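Local coordinates for protein NEQ011 (Nanoarchaeum equitans Kin4-M, PDB 6GQ8) that probably reduces superoxide to hydrogen peroxide at a single non-haem iron, as expected of a neelaredoxin-type superoxide reductase, at residues A[10-16]-A[103-109]; A[33-37]-A[74-78]; A[40-46]-A[94-100]. All blocks are in the same frame, centred on the assembly; numbering follows the deposited sequence.

Contact 1. Residues A[10-16]-A[103-109]. With FE (Fe (III) ion), chain E.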
loop_
_atom_site.group_PDB
_atom_site.type_symbol
_atom_site.label_atom_id
_atom_site.label_comp_id
_atom_site.label_asym_id
_atom_site.label_seq_id
_atom_site.Cartn_x
_atom_site.Cartn_y
_atom_site.Cartn_z
ATOM N N HIS A 10 17.939 -11.015 -4.564
ATOM C CA HIS A 10 16.800 -10.189 -4.939
ATOM C C HIS A 10 15.562 -10.965 -5.371
ATOM O O HIS A 10 14.463 -10.407 -5.304
ATOM C CB HIS A 10 17.185 -9.234 -6.080
ATOM C CG HIS A 10 18.243 -8.239 -5.714
ATOM N ND1 HIS A 10 19.572 -8.417 -6.035
ATOM C CD2 HIS A 10 18.168 -7.048 -5.075
ATOM C CE1 HIS A 10 20.271 -7.384 -5.598
ATOM N NE2 HIS A 10 19.444 -6.538 -5.012
ATOM N N SER A 11 15.698 -12.212 -5.807
ATOM C CA SER A 11 14.547 -12.946 -6.329
ATOM C C SER A 11 13.591 -13.316 -5.200
ATOM O O SER A 11 14.021 -13.880 -4.188
ATOM C CB SER A 11 14.996 -14.206 -7.068
ATOM O OG SER A 11 15.657 -13.879 -8.278
ATOM N N PRO A 12 12.294 -13.012 -5.325
ATOM C CA PRO A 12 11.320 -13.420 -4.303
ATOM C C PRO A 12 10.972 -14.894 -4.446
ATOM O O PRO A 12 10.274 -15.295 -5.382
ATOM C CB PRO A 12 10.115 -12.515 -4.595
ATOM C CG PRO A 12 10.217 -12.211 -6.053
ATOM C CD PRO A 12 11.689 -12.183 -6.382
ATOM N N ILE A 13 11.452 -15.706 -3.511
ATOM C CA ILE A 13 11.246 -17.150 -3.579
ATOM C C ILE A 13 9.857 -17.482 -3.049
ATOM O O ILE A 13 9.468 -17.031 -1.966
ATOM C CB ILE A 13 12.334 -17.892 -2.786
ATOM C CG1 ILE A 13 13.716 -17.580 -3.361
ATOM C CG2 ILE A 13 12.075 -19.393 -2.796
ATOM C CD1 ILE A 13 13.833 -17.858 -4.844
ATOM N N ILE A 14 9.114 -18.289 -3.803
ATOM C CA ILE A 14 7.745 -18.660 -3.460
ATOM C C ILE A 14 7.733 -20.099 -2.961
ATOM O O ILE A 14 8.298 -20.990 -3.607
ATOM C CB ILE A 14 6.802 -18.500 -4.667
ATOM C CG1 ILE A 14 6.872 -17.077 -5.225
ATOM C CG2 ILE A 14 5.376 -18.858 -4.283
ATOM C CD1 ILE A 14 6.240 -16.931 -6.589
ATOM N N GLU A 15 7.076 -20.326 -1.825
ATOM C CA GLU A 15 6.774 -21.667 -1.339
ATOM C C GLU A 15 5.276 -21.798 -1.106
ATOM O O GLU A 15 4.631 -20.865 -0.618
ATOM C CB GLU A 15 7.525 -21.998 -0.047
ATOM C CG GLU A 15 9.026 -22.113 -0.210
ATOM C CD GLU A 15 9.706 -22.613 1.049
ATOM O OE1 GLU A 15 9.024 -22.728 2.091
ATOM O OE2 GLU A 15 10.917 -22.911 0.992
ATOM N N ILE A 16 4.729 -22.958 -1.458
ATOM C CA ILE A 16 3.291 -23.198 -1.431
ATOM C C ILE A 16 3.009 -24.432 -0.585
ATOM O O ILE A 16 3.620 -25.486 -0.796
ATOM C CB ILE A 16 2.719 -23.381 -2.849
ATOM C CG1 ILE A 16 3.034 -22.163 -3.720
ATOM C CG2 ILE A 16 1.217 -23.623 -2.795
ATOM C CD1 ILE A 16 2.758 -22.379 -5.193
ATOM N N TRP A 103 12.065 -7.366 -9.387
ATOM C CA TRP A 103 12.412 -8.753 -9.655
ATOM C C TRP A 103 11.154 -9.608 -9.594
ATOM O O TRP A 103 10.293 -9.393 -8.737
ATOM C CB TRP A 103 13.450 -9.265 -8.651
ATOM C CG TRP A 103 14.723 -8.475 -8.650
ATOM C CD1 TRP A 103 14.947 -7.278 -8.034
ATOM C CD2 TRP A 103 15.953 -8.834 -9.289
ATOM N NE1 TRP A 103 16.239 -6.866 -8.256
ATOM C CE2 TRP A 103 16.877 -7.804 -9.026
ATOM C CE3 TRP A 103 16.361 -9.926 -10.061
ATOM C CZ2 TRP A 103 18.185 -7.837 -9.500
ATOM C CZ3 TRP A 103 17.658 -9.954 -10.535
ATOM C CH2 TRP A 103 18.556 -8.917 -10.253
ATOM N N LYS A 104 11.059 -10.582 -10.499
ATOM C CA LYS A 104 9.872 -11.411 -10.651
ATOM C C LYS A 104 10.224 -12.885 -10.502
ATOM O O LYS A 104 11.297 -13.326 -10.928
ATOM C CB LYS A 104 9.210 -11.191 -12.019
ATOM C CG LYS A 104 7.894 -11.937 -12.199
ATOM C CD LYS A 104 7.271 -11.676 -13.559
ATOM C CE LYS A 104 7.904 -12.562 -14.619
ATOM N NZ LYS A 104 7.109 -12.606 -15.878
ATOM N N THR A 105 9.310 -13.640 -9.893
ATOM C CA THR A 105 9.396 -15.091 -9.811
ATOM C C THR A 105 8.014 -15.677 -10.060
ATOM O O THR A 105 7.013 -15.158 -9.560
ATOM C CB THR A 105 9.922 -15.551 -8.444
ATOM O OG1 THR A 105 11.274 -15.106 -8.272
ATOM C CG2 THR A 105 9.871 -17.070 -8.315
ATOM N N GLU A 106 7.964 -16.761 -10.832
ATOM C CA GLU A 106 6.726 -17.471 -11.113
ATOM C C GLU A 106 6.829 -18.889 -10.573
ATOM O O GLU A 106 7.900 -19.504 -10.622
ATOM C CB GLU A 106 6.427 -17.501 -12.617
ATOM C CG GLU A 106 6.201 -16.128 -13.232
ATOM C CD GLU A 106 6.032 -16.179 -14.741
ATOM O OE1 GLU A 106 6.046 -17.291 -15.311
ATOM O OE2 GLU A 106 5.883 -15.103 -15.355
ATOM N N LYS A 107 5.717 -19.404 -10.052
ATOM C CA LYS A 107 5.661 -20.777 -9.571
ATOM C C LYS A 107 4.312 -21.377 -9.931
ATOM O O LYS A 107 3.269 -20.795 -9.619
ATOM C CB LYS A 107 5.881 -20.837 -8.057
ATOM C CG LYS A 107 6.127 -22.233 -7.512
ATOM C CD LYS A 107 6.404 -22.183 -6.021
ATOM C CE LYS A 107 6.912 -23.517 -5.508
ATOM N NZ LYS A 107 8.156 -23.926 -6.214
ATOM N N GLU A 108 4.336 -22.540 -10.578
ATOM C CA GLU A 108 3.101 -23.219 -10.941
ATOM C C GLU A 108 2.363 -23.695 -9.696
ATOM O O GLU A 108 2.965 -24.239 -8.765
ATOM C CB GLU A 108 3.396 -24.398 -11.865
ATOM C CG GLU A 108 2.287 -24.687 -12.860
ATOM C CD GLU A 108 2.110 -23.566 -13.868
ATOM O OE1 GLU A 108 0.955 -23.294 -14.261
ATOM O OE2 GLU A 108 3.125 -22.951 -14.259
ATOM N N LEU A 109 1.049 -23.497 -9.688
ATOM C CA LEU A 109 0.223 -23.865 -8.544
ATOM C C LEU A 109 -0.019 -25.369 -8.488
ATOM O O LEU A 109 -0.354 -25.998 -9.492
ATOM C CB LEU A 109 -1.112 -23.121 -8.591
ATOM C CG LEU A 109 -1.926 -23.138 -7.298
ATOM C CD1 LEU A 109 -1.183 -22.424 -6.180
ATOM C CD2 LEU A 109 -3.293 -22.516 -7.523
ATOM O OXT LEU A 109 0.111 -25.990 -7.434
HETATM FE FE FE E . 19.621 -4.703 -3.736
HETATM O O HOH W 1 13.850 -12.729 -10.143
#
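H10 and W103 both turn CG anti to their own carbonyl carbon (chi1 -64° and -59°), and this brings the two ring systems together beside the iron. H10 CB then sits over the indole face, 3.2 Å from the centroid of the W103 five-membered ring, as a CH-pi contact. The imidazole runs nearly parallel to the indole but is slid aside, leaving little ring overlap. Its NE2 reaches the iron at 2.2 Å, while ND1 is hydrogen-bonded to N7, so both nitrogens are engaged and the ring's rotation is fixed. Farther along, a water lies 2.8 Å from S11 OG and 2.7 Å from K104 O, and S11 OG is also hydrogen-bonded to N7. T105 OG1 gives a weak bond to P12 O at 3.1 Å. I14 CD1 rests 4.0 Å from T105 CG2, and the aliphatic chain of K107 extends this packing, its CD 3.7 Å from I16 CD1. The two strands are not paired through their backbones; their axes lie 6.8 Å apart, 18° from parallel. Side chains of strand 12-19 in one sheet packed against those of strand 101-108 in the other fit the immunoglobulin-like beta-sandwich of the desulfoferrodoxin family.

Contact 2. Residues A[33-37]-A[74-78]. With FE (Fe (III) ion), chain E.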
loop_
_atom_site.group_PDB
_atom_site.type_symbol
_atom_site.label_atom_id
_atom_site.label_comp_id
_atom_site.label_asym_id
_atom_site.label_seq_id
_atom_site.Cartn_x
_atom_site.Cartn_y
_atom_site.Cartn_z
ATOM N N VAL A 33 20.958 -16.040 0.635
ATOM C CA VAL A 33 21.924 -14.976 0.870
ATOM C C VAL A 33 21.121 -13.754 1.288
ATOM O O VAL A 33 20.379 -13.186 0.476
ATOM C CB VAL A 33 22.785 -14.679 -0.365
ATOM C CG1 VAL A 33 23.788 -13.586 -0.053
ATOM C CG2 VAL A 33 23.496 -15.945 -0.829
ATOM N N LYS A 34 21.259 -13.355 2.550
ATOM C CA LYS A 34 20.454 -12.267 3.089
ATOM C C LYS A 34 20.757 -10.962 2.362
ATOM O O LYS A 34 21.920 -10.601 2.163
ATOM C CB LYS A 34 20.708 -12.120 4.590
ATOM C CG LYS A 34 19.674 -12.829 5.459
ATOM C CD LYS A 34 19.998 -12.707 6.942
ATOM C CE LYS A 34 19.973 -11.256 7.401
ATOM N NZ LYS A 34 18.602 -10.681 7.331
ATOM N N HIS A 35 19.706 -10.266 1.956
ATOM C CA HIS A 35 19.860 -8.959 1.335
ATOM C C HIS A 35 20.035 -7.898 2.422
ATOM O O HIS A 35 19.427 -8.003 3.490
ATOM C CB HIS A 35 18.635 -8.633 0.474
ATOM C CG HIS A 35 18.769 -7.381 -0.339
ATOM N ND1 HIS A 35 18.435 -6.136 0.149
ATOM C CD2 HIS A 35 19.174 -7.185 -1.617
ATOM C CE1 HIS A 35 18.640 -5.226 -0.787
ATOM N NE2 HIS A 35 19.089 -5.836 -1.869
ATOM N N PRO A 36 20.873 -6.886 2.187
ATOM C CA PRO A 36 21.012 -5.807 3.172
ATOM C C PRO A 36 19.667 -5.167 3.486
ATOM O O PRO A 36 18.776 -5.090 2.637
ATOM C CB PRO A 36 21.958 -4.816 2.481
ATOM C CG PRO A 36 22.757 -5.656 1.543
ATOM C CD PRO A 36 21.828 -6.750 1.072
ATOM N N ASN A 37 19.516 -4.726 4.739
ATOM C CA ASN A 37 18.298 -4.054 5.203
ATOM C C ASN A 37 18.735 -2.748 5.860
ATOM O O ASN A 37 18.864 -2.662 7.083
ATOM C CB ASN A 37 17.496 -4.937 6.157
ATOM C CG ASN A 37 16.064 -4.463 6.324
ATOM O OD1 ASN A 37 15.745 -3.303 6.057
ATOM N ND2 ASN A 37 15.193 -5.359 6.770
ATOM N N TYR A 74 13.703 -3.500 12.301
ATOM C CA TYR A 74 13.912 -3.948 10.931
ATOM C C TYR A 74 12.843 -4.959 10.554
ATOM O O TYR A 74 12.691 -5.978 11.232
ATOM C CB TYR A 74 15.295 -4.586 10.770
ATOM C CG TYR A 74 16.442 -3.659 11.074
ATOM C CD1 TYR A 74 17.061 -2.937 10.065
ATOM C CD2 TYR A 74 16.915 -3.509 12.373
ATOM C CE1 TYR A 74 18.117 -2.093 10.339
ATOM C CE2 TYR A 74 17.966 -2.661 12.658
ATOM C CZ TYR A 74 18.563 -1.956 11.636
ATOM O OH TYR A 74 19.612 -1.111 11.909
ATOM N N THR A 75 12.134 -4.698 9.458
ATOM C CA THR A 75 11.183 -5.659 8.914
ATOM C C THR A 75 11.899 -6.542 7.898
ATOM O O THR A 75 12.441 -6.043 6.905
ATOM C CB THR A 75 9.988 -4.968 8.257
ATOM O OG1 THR A 75 9.455 -3.975 9.142
ATOM C CG2 THR A 75 8.903 -5.998 7.955
ATOM N N GLU A 76 11.911 -7.845 8.159
ATOM C CA GLU A 76 12.540 -8.789 7.246
ATOM C C GLU A 76 11.695 -8.961 5.988
ATOM O O GLU A 76 10.462 -8.963 6.060
ATOM C CB GLU A 76 12.725 -10.148 7.920
ATOM C CG GLU A 76 13.903 -10.221 8.856
ATOM C CD GLU A 76 15.222 -10.030 8.138
ATOM O OE1 GLU A 76 15.669 -10.985 7.465
ATOM O OE2 GLU A 76 15.804 -8.928 8.237
ATOM N N PRO A 77 12.324 -9.116 4.824
ATOM C CA PRO A 77 11.570 -9.321 3.575
ATOM C C PRO A 77 11.051 -10.750 3.450
ATOM O O PRO A 77 11.450 -11.515 2.567
ATOM C CB PRO A 77 12.614 -8.976 2.505
ATOM C CG PRO A 77 13.911 -9.332 3.129
ATOM C CD PRO A 77 13.774 -9.010 4.591
ATOM N N LYS A 78 10.167 -11.129 4.374
ATOM C CA LYS A 78 9.559 -12.453 4.389
ATOM C C LYS A 78 8.127 -12.326 4.884
ATOM O O LYS A 78 7.874 -11.646 5.882
ATOM C CB LYS A 78 10.345 -13.418 5.286
ATOM C CG LYS A 78 9.686 -14.780 5.457
ATOM C CD LYS A 78 10.500 -15.694 6.360
ATOM C CE LYS A 78 9.838 -17.059 6.488
ATOM N NZ LYS A 78 10.668 -18.027 7.259
HETATM FE FE FE E . 19.621 -4.703 -3.736
#
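The iron-ligand loop that carries H35 is tied through N37 and K34 to the strand beginning at Y74, just before the chain turns its corner in an inverse gamma turn centred on P77. N37 holds CG anti to its backbone N (chi1 -163°), which carries the amide across to the strand. There ND2 donates to T75 O at 2.8 Å in a bent bond (137° at the hydrogen); T75 O lies close to the amide's own plane, but the N-H arrives from above the T75 carbonyl plane, 56° out of it. The other end of the amide, OD1, accepts from H68, so both ends are gripped. N37 O lies at the edge of the Y74 ring, 3.4 Å from CE1. K34 bends at its last two torsions and its NZ forms a salt bridge with E76 OE1 at 3.0 Å, a weak hydrogen bond by its geometry. Y74 and T75 also pair with a strand of the second subunit, so the loop is fastened to a sheet that runs on across an interface. Inside the loop, P36 CD lies 3.4 Å above one face of the H35 imidazole. H35 NE2 binds the iron at 2.2 Å, and H35 ND1 donates to P36 O at 2.7 Å, meeting a lone pair in the carbonyl plane.

Contact 3. Residues A[40-46]-A[94-100]. With FE (Fe (III) ion), chain E.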
loop_
_atom_site.group_PDB
_atom_site.type_symbol
_atom_site.label_atom_id
_atom_site.label_comp_id
_atom_site.label_asym_id
_atom_site.label_seq_id
_atom_site.Cartn_x
_atom_site.Cartn_y
_atom_site.Cartn_z
ATOM N N SER A 40 19.068 3.224 3.031
ATOM C CA SER A 40 19.277 3.544 1.625
ATOM C C SER A 40 19.382 2.309 0.736
ATOM O O SER A 40 19.700 2.443 -0.450
ATOM C CB SER A 40 20.519 4.419 1.456
ATOM O OG SER A 40 20.355 5.654 2.130
ATOM N N HIS A 41 19.127 1.116 1.275
ATOM C CA HIS A 41 19.201 -0.106 0.474
ATOM C C HIS A 41 18.436 -1.199 1.207
ATOM O O HIS A 41 18.930 -1.729 2.206
ATOM C CB HIS A 41 20.650 -0.518 0.235
ATOM C CG HIS A 41 20.800 -1.662 -0.719
ATOM N ND1 HIS A 41 21.960 -2.397 -0.830
ATOM C CD2 HIS A 41 19.934 -2.190 -1.617
ATOM C CE1 HIS A 41 21.801 -3.333 -1.749
ATOM N NE2 HIS A 41 20.581 -3.228 -2.243
ATOM N N HIS A 42 17.248 -1.541 0.709
ATOM C CA HIS A 42 16.429 -2.551 1.366
ATOM C C HIS A 42 15.363 -3.057 0.405
ATOM O O HIS A 42 15.054 -2.420 -0.604
ATOM C CB HIS A 42 15.772 -2.004 2.639
ATOM C CG HIS A 42 14.944 -0.775 2.416
ATOM N ND1 HIS A 42 15.375 0.488 2.757
ATOM C CD2 HIS A 42 13.708 -0.618 1.883
ATOM C CE1 HIS A 42 14.441 1.370 2.448
ATOM N NE2 HIS A 42 13.417 0.724 1.917
ATOM N N ILE A 43 14.811 -4.219 0.740
ATOM C CA ILE A 43 13.657 -4.752 0.028
ATOM C C ILE A 43 12.419 -4.097 0.627
ATOM O O ILE A 43 12.130 -4.266 1.815
ATOM C CB ILE A 43 13.583 -6.281 0.142
ATOM C CG1 ILE A 43 14.899 -6.928 -0.308
ATOM C CG2 ILE A 43 12.412 -6.814 -0.677
ATOM C CD1 ILE A 43 15.263 -6.671 -1.752
ATOM N N GLN A 44 11.695 -3.341 -0.192
ATOM C CA GLN A 44 10.617 -2.503 0.317
ATOM C C GLN A 44 9.271 -3.216 0.333
ATOM O O GLN A 44 8.508 -3.064 1.292
ATOM C CB GLN A 44 10.518 -1.220 -0.510
ATOM C CG GLN A 44 9.762 -0.095 0.174
ATOM C CD GLN A 44 9.881 1.220 -0.579
ATOM O OE1 GLN A 44 9.185 1.445 -1.569
ATOM N NE2 GLN A 44 10.779 2.089 -0.119
ATOM N N TRP A 45 8.952 -3.987 -0.704
ATOM C CA TRP A 45 7.631 -4.596 -0.783
ATOM C C TRP A 45 7.659 -5.786 -1.731
ATOM O O TRP A 45 8.598 -5.971 -2.508
ATOM C CB TRP A 45 6.574 -3.578 -1.230
ATOM C CG TRP A 45 6.895 -2.849 -2.507
ATOM C CD1 TRP A 45 7.446 -1.600 -2.624
ATOM C CD2 TRP A 45 6.672 -3.314 -3.843
ATOM N NE1 TRP A 45 7.577 -1.264 -3.949
ATOM C CE2 TRP A 45 7.103 -2.296 -4.718
ATOM C CE3 TRP A 45 6.133 -4.487 -4.386
ATOM C CZ2 TRP A 45 7.028 -2.422 -6.105
ATOM C CZ3 TRP A 45 6.058 -4.610 -5.761
ATOM C CH2 TRP A 45 6.505 -3.583 -6.605
ATOM N N VAL A 46 6.600 -6.590 -1.653
ATOM C CA VAL A 46 6.372 -7.699 -2.572
ATOM C C VAL A 46 4.895 -7.719 -2.948
ATOM O O VAL A 46 4.025 -7.605 -2.080
ATOM C CB VAL A 46 6.804 -9.051 -1.967
ATOM C CG1 VAL A 46 6.224 -9.229 -0.575
ATOM C CG2 VAL A 46 6.381 -10.198 -2.872
ATOM N N ILE A 94 6.416 -10.266 -7.237
ATOM C CA ILE A 94 7.197 -9.128 -7.702
ATOM C C ILE A 94 7.702 -8.397 -6.472
ATOM O O ILE A 94 6.906 -7.988 -5.619
ATOM C CB ILE A 94 6.367 -8.190 -8.593
ATOM C CG1 ILE A 94 5.894 -8.924 -9.852
ATOM C CG2 ILE A 94 7.168 -6.945 -8.956
ATOM C CD1 ILE A 94 5.139 -8.041 -10.824
ATOM N N SER A 95 9.018 -8.237 -6.376
ATOM C CA SER A 95 9.639 -7.573 -5.243
ATOM C C SER A 95 10.448 -6.381 -5.733
ATOM O O SER A 95 10.907 -6.350 -6.879
ATOM C CB SER A 95 10.542 -8.533 -4.464
ATOM O OG SER A 95 11.591 -9.007 -5.287
ATOM N N TYR A 96 10.628 -5.400 -4.852
ATOM C CA TYR A 96 11.293 -4.152 -5.201
ATOM C C TYR A 96 12.433 -3.883 -4.235
ATOM O O TYR A 96 12.239 -3.907 -3.016
ATOM C CB TYR A 96 10.315 -2.974 -5.183
ATOM C CG TYR A 96 10.980 -1.625 -5.375
ATOM C CD1 TYR A 96 11.494 -1.254 -6.609
ATOM C CD2 TYR A 96 11.076 -0.721 -4.328
ATOM C CE1 TYR A 96 12.096 -0.019 -6.794
ATOM C CE2 TYR A 96 11.678 0.514 -4.503
ATOM C CZ TYR A 96 12.187 0.859 -5.739
ATOM O OH TYR A 96 12.787 2.087 -5.919
ATOM N N CYS A 97 13.617 -3.636 -4.786
ATOM C CA CYS A 97 14.772 -3.183 -4.029
ATOM C C CYS A 97 15.027 -1.718 -4.354
ATOM O O CYS A 97 14.928 -1.307 -5.515
ATOM C CB CYS A 97 16.011 -4.020 -4.352
ATOM S SG CYS A 97 17.554 -3.344 -3.705
ATOM N N THR A 98 15.331 -0.928 -3.323
ATOM C CA THR A 98 15.461 0.515 -3.499
ATOM C C THR A 98 16.648 0.910 -4.369
ATOM O O THR A 98 16.731 2.074 -4.774
ATOM C CB THR A 98 15.568 1.207 -2.139
ATOM O OG1 THR A 98 16.669 0.659 -1.407
ATOM C CG2 THR A 98 14.285 1.017 -1.345
ATOM N N LEU A 99 17.564 -0.012 -4.662
ATOM C CA LEU A 99 18.693 0.279 -5.531
ATOM C C LEU A 99 18.721 -0.543 -6.808
ATOM O O LEU A 99 19.229 -0.056 -7.821
ATOM C CB LEU A 99 20.020 0.057 -4.784
ATOM C CG LEU A 99 20.372 1.027 -3.657
ATOM C CD1 LEU A 99 21.777 0.753 -3.141
ATOM C CD2 LEU A 99 20.248 2.466 -4.126
ATOM N N HIS A 100 18.186 -1.765 -6.800
ATOM C CA HIS A 100 18.354 -2.682 -7.923
ATOM C C HIS A 100 17.034 -3.042 -8.598
ATOM O O HIS A 100 16.947 -4.076 -9.270
ATOM C CB HIS A 100 19.101 -3.932 -7.464
ATOM C CG HIS A 100 20.422 -3.630 -6.828
ATOM N ND1 HIS A 100 20.635 -3.724 -5.470
ATOM C CD2 HIS A 100 21.587 -3.194 -7.362
ATOM C CE1 HIS A 100 21.882 -3.382 -5.198
ATOM N NE2 HIS A 100 22.481 -3.055 -6.328
HETATM FE FE FE E . 19.621 -4.703 -3.736
#
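H41, C97 and H100 meet at the iron, where a loop leads into one of two antiparallel strands and the other runs out into a loop; C97 and H100 form the Cys-X-X-His element of the superoxide reductase centre. I43 faces C97 and V46 faces S95, so the first strand spends one extra residue in between, a beta bulge opposite Y96. Q44 N donates to Y96 O at 2.9 Å, while W45 N is buried without a partner. Methyl and methylene bumps settle on flat rings. L99 CD1 sits over one face of H41, 3.8 Å from the ring centroid, and T98 CG2 over one face of H42 at 3.7 Å. W45 has CG wedged between its backbone N and carbonyl carbon (chi1 54°), which lays the indole back across the neighbouring strand: Y96 CB presses on its five-membered ring, 3.6 Å from the centroid, and I94 CG2 touches CZ3 at 4.1 Å. W45 NE1 is hydrogen-bonded to H59 of the third subunit. An alanine in place of W45 is likely to open a gap beside Y96 CB and I94 CG2 and leave ND1 of that histidine without the W45 N-H. On the face shared by I43, V46, S95 and C97, I43 CD1 packs on C97 CB at 3.8 Å. C97 SG binds the metal at 2.5 Å and accepts a nearly straight bond from L99 N (3.5 Å, 168°).

From the N terminus the chain enters contact 1 at 10-16, passes the loop 33-37 of contact 2 and then 40-46 of contact 3. It returns to contact 2 at 74-78, to contact 3 at 94-100, and last to contact 1 at 103-109. Contact 1 therefore closes the longest loop and encloses the other two, whose segments alternate and so cross. Contact 1 packs one sheet against the other, contact 3 pairs neighbouring strands within the five-stranded sheet, and contact 2 ties its loop to the start of strand 74-84, ahead of the corner, where that strand pairs with the second subunit. All three supply ligands to one iron. Contacts 1 and 3 also adjoin through a probable W103 O to S95 N hydrogen bond.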